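Dye type peroxidase A (Streptomyces lividans 1326, PDB 6GZW) is a haem-containing dye-decolourising peroxidase that probably uses hydrogen peroxide to oxidise dyes and other organic substrates. Local coordinates at residues G21-M26 and R198-E203; R75-S80 and A135-H140; D107-F112 and Y220-R225. One frame throughout, in Å; residues are numbered along the deposited sequence. Where two conformers were deposited one is given.

Interaction 1: residues G21-M26 and R198-E203; sequences GITTPM and RIFVPE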
loop_
_atom_site.group_PDB
_atom_site.type_symbol
_atom_site.label_atom_id
_atom_site.label_comp_id
_atom_site.label_asym_id
_atom_site.label_seq_id
_atom_site.Cartn_x
_atom_site.Cartn_y
_atom_site.Cartn_z
ATOM N N GLY A 21 -6.239 13.286 -12.746
ATOM C CA GLY A 21 -6.615 12.861 -11.400
ATOM C C GLY A 21 -8.012 13.250 -10.930
ATOM O O GLY A 21 -8.292 13.186 -9.735
ATOM N N ILE A 22 -8.866 13.692 -11.861
ATOM C CA ILE A 22 -10.223 14.079 -11.565
ATOM C C ILE A 22 -11.156 13.107 -12.259
ATOM O O ILE A 22 -11.967 12.435 -11.592
ATOM C CB ILE A 22 -10.501 15.545 -11.958
ATOM C CG1 ILE A 22 -9.498 16.478 -11.272
ATOM C CG2 ILE A 22 -11.919 15.960 -11.557
ATOM C CD1 ILE A 22 -9.589 17.926 -11.706
ATOM N N THR A 23 -11.070 13.041 -13.586
ATOM C CA THR A 23 -11.858 12.089 -14.400
ATOM C C THR A 23 -11.099 10.832 -14.758
ATOM O O THR A 23 -11.676 9.886 -15.256
ATOM C CB THR A 23 -12.328 12.736 -15.739
ATOM O OG1 THR A 23 -11.208 13.214 -16.499
ATOM C CG2 THR A 23 -13.281 13.845 -15.454
ATOM N N THR A 24 -9.781 10.834 -14.508
ATOM C CA THR A 24 -8.947 9.677 -14.689
ATOM C C THR A 24 -9.528 8.460 -13.964
ATOM O O THR A 24 -10.032 8.617 -12.853
ATOM C CB THR A 24 -7.570 9.943 -14.063
ATOM O OG1 THR A 24 -7.099 11.198 -14.517
ATOM C CG2 THR A 24 -6.573 8.857 -14.422
ATOM N N PRO A 25 -9.415 7.264 -14.566
ATOM C CA PRO A 25 -9.847 6.075 -13.865
ATOM C C PRO A 25 -9.129 5.906 -12.548
ATOM O O PRO A 25 -8.011 6.409 -12.354
ATOM C CB PRO A 25 -9.460 4.949 -14.802
ATOM C CG PRO A 25 -9.502 5.561 -16.151
ATOM C CD PRO A 25 -8.925 6.922 -15.914
ATOM N N MET A 26 -9.761 5.139 -11.673
ATOM C CA MET A 26 -9.189 4.733 -10.407
ATOM C C MET A 26 -7.834 4.065 -10.565
ATOM O O MET A 26 -7.614 3.310 -11.514
ATOM C CB MET A 26 -10.148 3.763 -9.742
ATOM C CG MET A 26 -11.472 4.423 -9.380
ATOM S SD MET A 26 -11.523 5.117 -7.709
ATOM C CE MET A 26 -10.405 6.439 -7.752
ATOM N N ARG A 198 -21.504 20.466 -13.262
ATOM C CA ARG A 198 -21.451 19.948 -11.882
ATOM C C ARG A 198 -20.039 19.988 -11.290
ATOM O O ARG A 198 -19.879 20.260 -10.104
ATOM C CB ARG A 198 -21.977 18.527 -11.823
ATOM C CG ARG A 198 -23.484 18.407 -11.892
ATOM C CD ARG A 198 -23.897 16.999 -12.225
ATOM N NE ARG A 198 -25.253 16.731 -11.744
ATOM C CZ ARG A 198 -25.797 15.523 -11.653
ATOM N NH1 ARG A 198 -25.163 14.440 -12.058
ATOM N NH2 ARG A 198 -27.007 15.402 -11.141
ATOM N N ILE A 199 -19.048 19.746 -12.136
ATOM C CA ILE A 199 -17.714 19.380 -11.694
ATOM C C ILE A 199 -16.663 20.475 -11.927
ATOM O O ILE A 199 -15.756 20.594 -11.118
ATOM C CB ILE A 199 -17.311 18.057 -12.372
ATOM C CG1 ILE A 199 -18.360 16.947 -12.107
ATOM C CG2 ILE A 199 -15.921 17.580 -11.924
ATOM C CD1 ILE A 199 -18.772 16.808 -10.662
ATOM N N PHE A 200 -16.786 21.288 -12.984
ATOM C CA PHE A 200 -15.720 22.247 -13.323
ATOM C C PHE A 200 -16.171 23.697 -13.323
ATOM O O PHE A 200 -17.305 24.023 -13.725
ATOM C CB PHE A 200 -15.135 21.924 -14.692
ATOM C CG PHE A 200 -14.392 20.615 -14.748
ATOM C CD1 PHE A 200 -13.200 20.439 -14.053
ATOM C CD2 PHE A 200 -14.849 19.568 -15.546
ATOM C CE1 PHE A 200 -12.509 19.225 -14.114
ATOM C CE2 PHE A 200 -14.172 18.362 -15.607
ATOM C CZ PHE A 200 -12.989 18.190 -14.902
ATOM N N VAL A 201 -15.266 24.563 -12.876
ATOM C CA VAL A 201 -15.444 26.000 -12.960
ATOM C C VAL A 201 -15.419 26.314 -14.460
ATOM O O VAL A 201 -14.599 25.755 -15.185
ATOM C CB VAL A 201 -14.311 26.758 -12.214
ATOM C CG1 VAL A 201 -14.411 28.279 -12.399
ATOM C CG2 VAL A 201 -14.344 26.475 -10.721
ATOM N N PRO A 202 -16.354 27.161 -14.952
ATOM C CA PRO A 202 -16.417 27.430 -16.399
ATOM C C PRO A 202 -15.189 28.169 -16.981
ATOM O O PRO A 202 -14.408 28.756 -16.222
ATOM C CB PRO A 202 -17.693 28.287 -16.563
ATOM C CG PRO A 202 -18.130 28.675 -15.211
ATOM C CD PRO A 202 -17.448 27.799 -14.202
ATOM N N GLU A 203 -15.029 28.105 -18.309
ATOM C CA GLU A 203 -13.943 28.810 -19.017
ATOM C C GLU A 203 -13.974 30.302 -18.755
ATOM O O GLU A 203 -12.911 30.913 -18.652
ATOM C CB GLU A 203 -14.001 28.581 -20.532
ATOM C CG GLU A 203 -13.564 27.203 -20.988
ATOM C CD GLU A 203 -13.665 27.018 -22.492
ATOM O OE1 GLU A 203 -14.028 25.909 -22.929
ATOM O OE2 GLU A 203 -13.386 27.979 -23.239
#

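Interaction 2: residues R75-S80 and A135-H140; sequences RDAGPS and ALVAFH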
loop_
_atom_site.group_PDB
_atom_site.type_symbol
_atom_site.label_atom_id
_atom_site.label_comp_id
_atom_site.label_asym_id
_atom_site.label_seq_id
_atom_site.Cartn_x
_atom_site.Cartn_y
_atom_site.Cartn_z
ATOM N N ARG A 75 12.722 3.100 -12.339
ATOM C CA ARG A 75 13.391 2.740 -13.542
ATOM C C ARG A 75 12.900 1.364 -14.024
ATOM O O ARG A 75 12.655 0.442 -13.203
ATOM C CB ARG A 75 14.910 2.791 -13.303
ATOM C CG ARG A 75 15.738 2.624 -14.538
ATOM C CD ARG A 75 17.178 2.899 -14.209
ATOM N NE ARG A 75 17.988 2.842 -15.407
ATOM C CZ ARG A 75 19.102 3.535 -15.619
ATOM N NH1 ARG A 75 19.564 4.424 -14.733
ATOM N NH2 ARG A 75 19.755 3.359 -16.772
ATOM N N ASP A 76 12.740 1.282 -15.357
ATOM C CA ASP A 76 12.269 0.121 -16.129
ATOM C C ASP A 76 10.748 -0.023 -16.172
ATOM O O ASP A 76 10.231 -0.762 -17.022
ATOM C CB ASP A 76 12.896 -1.196 -15.693
ATOM C CG ASP A 76 14.440 -1.161 -15.722
ATOM O OD1 ASP A 76 15.034 -0.751 -16.770
ATOM O OD2 ASP A 76 15.044 -1.520 -14.688
ATOM N N ALA A 77 10.050 0.624 -15.235
ATOM C CA ALA A 77 8.596 0.584 -15.226
ATOM C C ALA A 77 8.082 1.554 -16.282
ATOM O O ALA A 77 8.724 2.549 -16.599
ATOM C CB ALA A 77 8.030 0.967 -13.856
ATOM N N GLY A 78 6.921 1.256 -16.857
ATOM C CA GLY A 78 6.237 2.221 -17.722
ATOM C C GLY A 78 5.553 3.265 -16.857
ATOM O O GLY A 78 5.619 3.193 -15.606
ATOM N N PRO A 79 4.853 4.241 -17.481
ATOM C CA PRO A 79 4.191 5.299 -16.712
ATOM C C PRO A 79 3.146 4.761 -15.692
ATOM O O PRO A 79 2.840 5.448 -14.709
ATOM C CB PRO A 79 3.499 6.138 -17.782
ATOM C CG PRO A 79 4.182 5.798 -19.081
ATOM C CD PRO A 79 4.865 4.496 -18.938
ATOM N N SER A 80 2.596 3.570 -15.954
ATOM C CA SER A 80 1.685 2.882 -15.019
ATOM C C SER A 80 0.509 3.779 -14.572
ATOM O O SER A 80 0.106 3.806 -13.382
ATOM C CB SER A 80 2.427 2.359 -13.784
ATOM O OG SER A 80 3.530 1.561 -14.142
ATOM N N ALA A 135 3.349 0.545 -7.357
ATOM C CA ALA A 135 3.716 1.181 -6.091
ATOM C C ALA A 135 5.091 1.854 -6.148
ATOM O O ALA A 135 5.316 2.816 -5.433
ATOM C CB ALA A 135 3.645 0.184 -4.917
ATOM N N LEU A 136 6.024 1.314 -6.927
ATOM C CA LEU A 136 7.337 1.951 -7.071
ATOM C C LEU A 136 7.222 3.242 -7.860
ATOM O O LEU A 136 7.773 4.279 -7.450
ATOM C CB LEU A 136 8.387 1.018 -7.693
ATOM C CG LEU A 136 8.649 -0.300 -6.948
ATOM C CD1 LEU A 136 9.856 -0.997 -7.554
ATOM C CD2 LEU A 136 8.804 -0.106 -5.449
ATOM N N VAL A 137 6.449 3.204 -8.949
ATOM C CA VAL A 137 6.149 4.435 -9.697
ATOM C C VAL A 137 5.515 5.458 -8.781
ATOM O O VAL A 137 5.885 6.639 -8.781
ATOM C CB VAL A 137 5.237 4.157 -10.928
ATOM C CG1 VAL A 137 4.773 5.448 -11.572
ATOM C CG2 VAL A 137 5.960 3.270 -11.936
ATOM N N ALA A 138 4.521 5.041 -7.989
ATOM C CA ALA A 138 3.883 5.982 -7.122
ATOM C C ALA A 138 4.826 6.578 -6.064
ATOM O O ALA A 138 4.818 7.778 -5.822
ATOM C CB ALA A 138 2.686 5.329 -6.435
ATOM N N PHE A 139 5.594 5.718 -5.409
ATOM C CA PHE A 139 6.509 6.184 -4.363
ATOM C C PHE A 139 7.560 7.148 -4.932
ATOM O O PHE A 139 7.836 8.216 -4.383
ATOM C CB PHE A 139 7.225 5.051 -3.666
ATOM C CG PHE A 139 8.117 5.544 -2.567
ATOM C CD1 PHE A 139 7.588 5.888 -1.336
ATOM C CD2 PHE A 139 9.469 5.806 -2.806
ATOM C CE1 PHE A 139 8.376 6.459 -0.341
ATOM C CE2 PHE A 139 10.255 6.372 -1.820
ATOM C CZ PHE A 139 9.736 6.675 -0.577
ATOM N N HIS A 140 8.110 6.761 -6.064
ATOM C CA HIS A 140 9.107 7.591 -6.742
ATOM C C HIS A 140 8.542 8.989 -7.008
ATOM O O HIS A 140 9.229 9.974 -6.787
ATOM C CB HIS A 140 9.530 6.914 -8.038
ATOM C CG HIS A 140 10.372 7.744 -8.957
ATOM N ND1 HIS A 140 9.866 8.349 -10.090
ATOM C CD2 HIS A 140 11.701 7.993 -8.961
ATOM C CE1 HIS A 140 10.850 8.976 -10.719
ATOM N NE2 HIS A 140 11.973 8.775 -10.053
#

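Interaction 3: residues D107-F112 and Y220-R225; sequences DPLPDF and YVVVRR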
loop_
_atom_site.group_PDB
_atom_site.type_symbol
_atom_site.label_atom_id
_atom_site.label_comp_id
_atom_site.label_asym_id
_atom_site.label_seq_id
_atom_site.Cartn_x
_atom_site.Cartn_y
_atom_site.Cartn_z
ATOM N N ASP A 107 -14.065 29.024 1.427
ATOM C CA ASP A 107 -14.509 29.333 2.780
ATOM C C ASP A 107 -14.592 28.035 3.605
ATOM O O ASP A 107 -14.955 26.988 3.052
ATOM C CB ASP A 107 -15.882 30.016 2.805
ATOM C CG ASP A 107 -15.849 31.464 2.339
ATOM O OD1 ASP A 107 -14.761 32.037 2.126
ATOM O OD2 ASP A 107 -16.962 32.013 2.177
ATOM N N PRO A 108 -14.227 28.100 4.894
ATOM C CA PRO A 108 -14.113 26.852 5.674
ATOM C C PRO A 108 -15.380 26.006 5.660
ATOM O O PRO A 108 -16.487 26.538 5.707
ATOM C CB PRO A 108 -13.808 27.333 7.098
ATOM C CG PRO A 108 -13.987 28.823 7.082
ATOM C CD PRO A 108 -13.774 29.259 5.670
ATOM N N LEU A 109 -15.212 24.685 5.624
ATOM C CA LEU A 109 -16.340 23.769 5.689
ATOM C C LEU A 109 -17.035 23.940 7.031
ATOM O O LEU A 109 -16.397 24.374 7.994
ATOM C CB LEU A 109 -15.868 22.309 5.522
ATOM C CG LEU A 109 -15.171 21.950 4.200
ATOM C CD1 LEU A 109 -14.436 20.598 4.243
ATOM C CD2 LEU A 109 -16.145 21.969 3.049
ATOM N N PRO A 110 -18.342 23.598 7.112
ATOM C CA PRO A 110 -18.996 23.586 8.425
ATOM C C PRO A 110 -18.282 22.699 9.445
ATOM O O PRO A 110 -17.610 21.730 9.077
ATOM C CB PRO A 110 -20.385 23.017 8.124
ATOM C CG PRO A 110 -20.620 23.334 6.680
ATOM C CD PRO A 110 -19.275 23.245 6.023
ATOM N N ASP A 111 -18.410 23.039 10.719
ATOM C CA ASP A 111 -18.030 22.131 11.772
ATOM C C ASP A 111 -19.222 21.221 11.974
ATOM O O ASP A 111 -20.158 21.570 12.679
ATOM C CB ASP A 111 -17.634 22.890 13.050
ATOM C CG ASP A 111 -16.394 23.755 12.845
ATOM O OD1 ASP A 111 -15.278 23.208 12.681
ATOM O OD2 ASP A 111 -16.530 24.998 12.812
ATOM N N PHE A 112 -19.223 20.067 11.303
ATOM C CA PHE A 112 -20.339 19.119 11.401
ATOM C C PHE A 112 -20.357 18.481 12.769
ATOM O O PHE A 112 -19.294 18.225 13.341
ATOM C CB PHE A 112 -20.242 18.035 10.323
ATOM C CG PHE A 112 -20.216 18.572 8.930
ATOM C CD1 PHE A 112 -21.397 18.919 8.284
ATOM C CD2 PHE A 112 -19.007 18.771 8.263
ATOM C CE1 PHE A 112 -21.366 19.419 6.984
ATOM C CE2 PHE A 112 -18.982 19.252 6.967
ATOM C CZ PHE A 112 -20.172 19.599 6.334
ATOM N N TYR A 220 -13.021 22.070 -7.242
ATOM C CA TYR A 220 -12.777 22.120 -5.802
ATOM C C TYR A 220 -12.815 20.668 -5.299
ATOM O O TYR A 220 -13.763 19.943 -5.576
ATOM C CB TYR A 220 -13.785 23.008 -5.058
ATOM C CG TYR A 220 -13.565 24.437 -5.468
ATOM C CD1 TYR A 220 -12.588 25.209 -4.843
ATOM C CD2 TYR A 220 -14.244 24.976 -6.534
ATOM C CE1 TYR A 220 -12.308 26.492 -5.270
ATOM C CE2 TYR A 220 -13.975 26.276 -6.962
ATOM C CZ TYR A 220 -13.013 27.014 -6.319
ATOM O OH TYR A 220 -12.711 28.289 -6.699
ATOM N N VAL A 221 -11.767 20.280 -4.575
ATOM C CA VAL A 221 -11.685 18.946 -3.961
ATOM C C VAL A 221 -11.936 19.060 -2.456
ATOM O O VAL A 221 -11.424 19.971 -1.794
ATOM C CB VAL A 221 -10.347 18.250 -4.304
ATOM C CG1 VAL A 221 -9.147 18.948 -3.707
ATOM C CG2 VAL A 221 -10.360 16.780 -3.875
ATOM N N VAL A 222 -12.752 18.152 -1.930
ATOM C CA VAL A 222 -12.865 17.941 -0.495
ATOM C C VAL A 222 -12.338 16.543 -0.233
ATOM O O VAL A 222 -12.831 15.581 -0.830
ATOM C CB VAL A 222 -14.314 18.095 0.007
ATOM C CG1 VAL A 222 -14.438 17.679 1.474
ATOM C CG2 VAL A 222 -14.774 19.530 -0.223
ATOM N N VAL A 223 -11.301 16.464 0.603
ATOM C CA VAL A 223 -10.687 15.223 1.078
ATOM C C VAL A 223 -11.226 14.990 2.478
ATOM O O VAL A 223 -11.211 15.916 3.306
ATOM C CB VAL A 223 -9.164 15.387 1.147
ATOM C CG1 VAL A 223 -8.487 14.147 1.716
ATOM C CG2 VAL A 223 -8.617 15.735 -0.217
ATOM N N ARG A 224 -11.674 13.764 2.750
ATOM C CA ARG A 224 -12.038 13.343 4.116
ATOM C C ARG A 224 -11.409 12.012 4.411
ATOM O O ARG A 224 -11.579 11.060 3.635
ATOM C CB ARG A 224 -13.570 13.222 4.283
ATOM C CG ARG A 224 -14.339 14.477 3.860
ATOM C CD ARG A 224 -14.181 15.637 4.826
ATOM N NE ARG A 224 -15.011 15.447 6.015
ATOM C CZ ARG A 224 -15.417 16.419 6.830
ATOM N NH1 ARG A 224 -15.011 17.687 6.658
ATOM N NH2 ARG A 224 -16.226 16.113 7.859
ATOM N N ARG A 225 -10.667 11.938 5.518
ATOM C CA ARG A 225 -10.128 10.685 6.000
ATOM C C ARG A 225 -11.249 10.113 6.872
ATOM O O ARG A 225 -11.437 10.566 7.993
ATOM C CB ARG A 225 -8.843 10.884 6.818
ATOM C CG ARG A 225 -8.209 9.573 7.296
ATOM C CD ARG A 225 -7.118 9.841 8.318
ATOM N NE ARG A 225 -6.482 8.614 8.799
ATOM C CZ ARG A 225 -5.567 7.917 8.116
ATOM N NH1 ARG A 225 -5.199 8.291 6.898
ATOM N NH2 ARG A 225 -5.034 6.823 8.640
HETATM O O HOH W 1 -15.667 19.836 8.567
#

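Interaction 1: residues G21-M26 and R198-E203
I22 and T23 bring the loop ahead of strand 29-37 against I199 and F200, where helix 195-199 runs out, so that the N-terminal and C-terminal family regions of the Dyp-type peroxidase fold meet through apolar side chains. The turn starts at G21, whose backbone takes a positive phi suited to glycine. G21 N donates to T24 OG1 at 2.9 Å with an N-H...O angle of 161°, closing the loop on itself and presenting the two intervening side chains to the helix end. I22 carries most of the contact from this side. Both ends of its branched side chain are used: I22 CD1 lies 4.0 Å from F200 CE1, close to the plane of the ring and at its edge, whereas I22 CG2, anti to the backbone N, comes within 4.3 Å of I199 CG2. T23 then adds its methyl, T23 CG2 standing 4.4 Å from F200 CZ at the same rim. Beyond these two, the loop is tied down by its main chain, as the carbonyl oxygens of T24 and P25 both accept hydrogen bonds from R302 on strand 300-310. F200, the first residue to leave helical geometry, also stacks with H18. Its chi1 of -67° sets CG beside its own N, and the ring folds over its helical neighbour, with I199 CG2 4.1 Å above the plane and over the ring centre.

Interaction 2: residues R75-S80 and A135-H140
V137 overlaps the A77 methyl and the backbone that follows it, pressing both branches of its isopropyl group into the curve of the loop 75-80. CG2 does most of the touching: V137 CG2 approaches A77 CB to 3.6 Å and also lies 3.7 Å from G78 O. S80 OG stands at the same 3.7 Å from V137 CG2, so one methyl is bordered by an apolar carbon and two oxygens. The other branch, V137 CG1, is turned anti to the backbone N (chi1 172°) and meets P79 O at 3.7 Å. The loop keeps this curved shape partly through a bond of its own, in which S80 OG donates to G78 O at 3.0 Å. The donor sits well above the carbonyl plane, 61° out of it. S80 has left-handed helical backbone angles, and its CB points toward the helix. Contacts between the segments are otherwise apolar, and those of V137 with these oxygens are van der Waals. On the neighbouring subunit, R176 forms a salt bridge with D76, which places this loop at the dimer interface. V137 N is bonded to D134 OD2 at the start of helix 135-149. The contact thus packs the loop that leads into strand 83-89 against the first turns of this helix, which follows strand 126-132, the next strand in the sheet, while A138 touches strand 29-37.

Interaction 3: residues D107-F112 and Y220-R225
The F112 ring and the R224 guanidinium stand nearly perpendicular, their planes 84° apart. One face of the ring carries P110 CB, 3.8 Å above the plane and displaced toward the rim. R224 NH2 approaches F112 CD2 obliquely to 3.9 Å, while a water occupies the edge of the guanidinium, in its plane. This water joins the segments: it accepts from R224 NH1 at 2.9 Å and donates to P110 O at 2.8 Å, linking the proline carbonyl to the arginine. L109 makes the apolar part of the contact. L109 CD1 lies 3.8 Å from R224 NH1, the two side chains sliding past each other in opposite directions, and meets V222 CG1 tip to tip at 4.0 Å. V222 and R224 alternate with V223 along the strand, and so both face the loop. Bends at chi2 (-72°) and chi3 (-77°) fold the arginine so that its head group comes up to L109 and F112. Its nitrogens are also held from outside: NH2 forms a salt bridge with D115, NE is hydrogen-bonded to H352 ND1 and NH1 to S355 OG. These bonds should fix the rotation of the guanidinium; the R224 side chain lies about 6 Å from the haem. Within the fold, the irregular loop 107-112 runs beside strand 219-228, in roughly the same direction. That strand lies between strands 350-360 and 316-326 of the antiparallel sheet, and helix 333-343 flanks the loop where V334 touches L109 and Q337 touches F112.

Overall arrangement
Interactions 1 and 3 are consecutive along the later segments, helix 195-199 leading to strand 219-228, and they touch directly: V201 CG2 packs on Y220 CE2 at 3.8 Å, though their centres are 18 Å apart. Both join the N-terminal to the C-terminal family region. Interaction 3 lies nearer the haem, with the R224 side chain about 6 Å away, and interaction 1 farther, with that of I199 at about 10 Å. Interaction 2 belongs wholly to the N-terminal region. It lies on the other side of the chain's centre from interaction 3, with 31 Å between centres, and its nearest atoms are about 8 Å from interaction 1; it faces the second subunit instead.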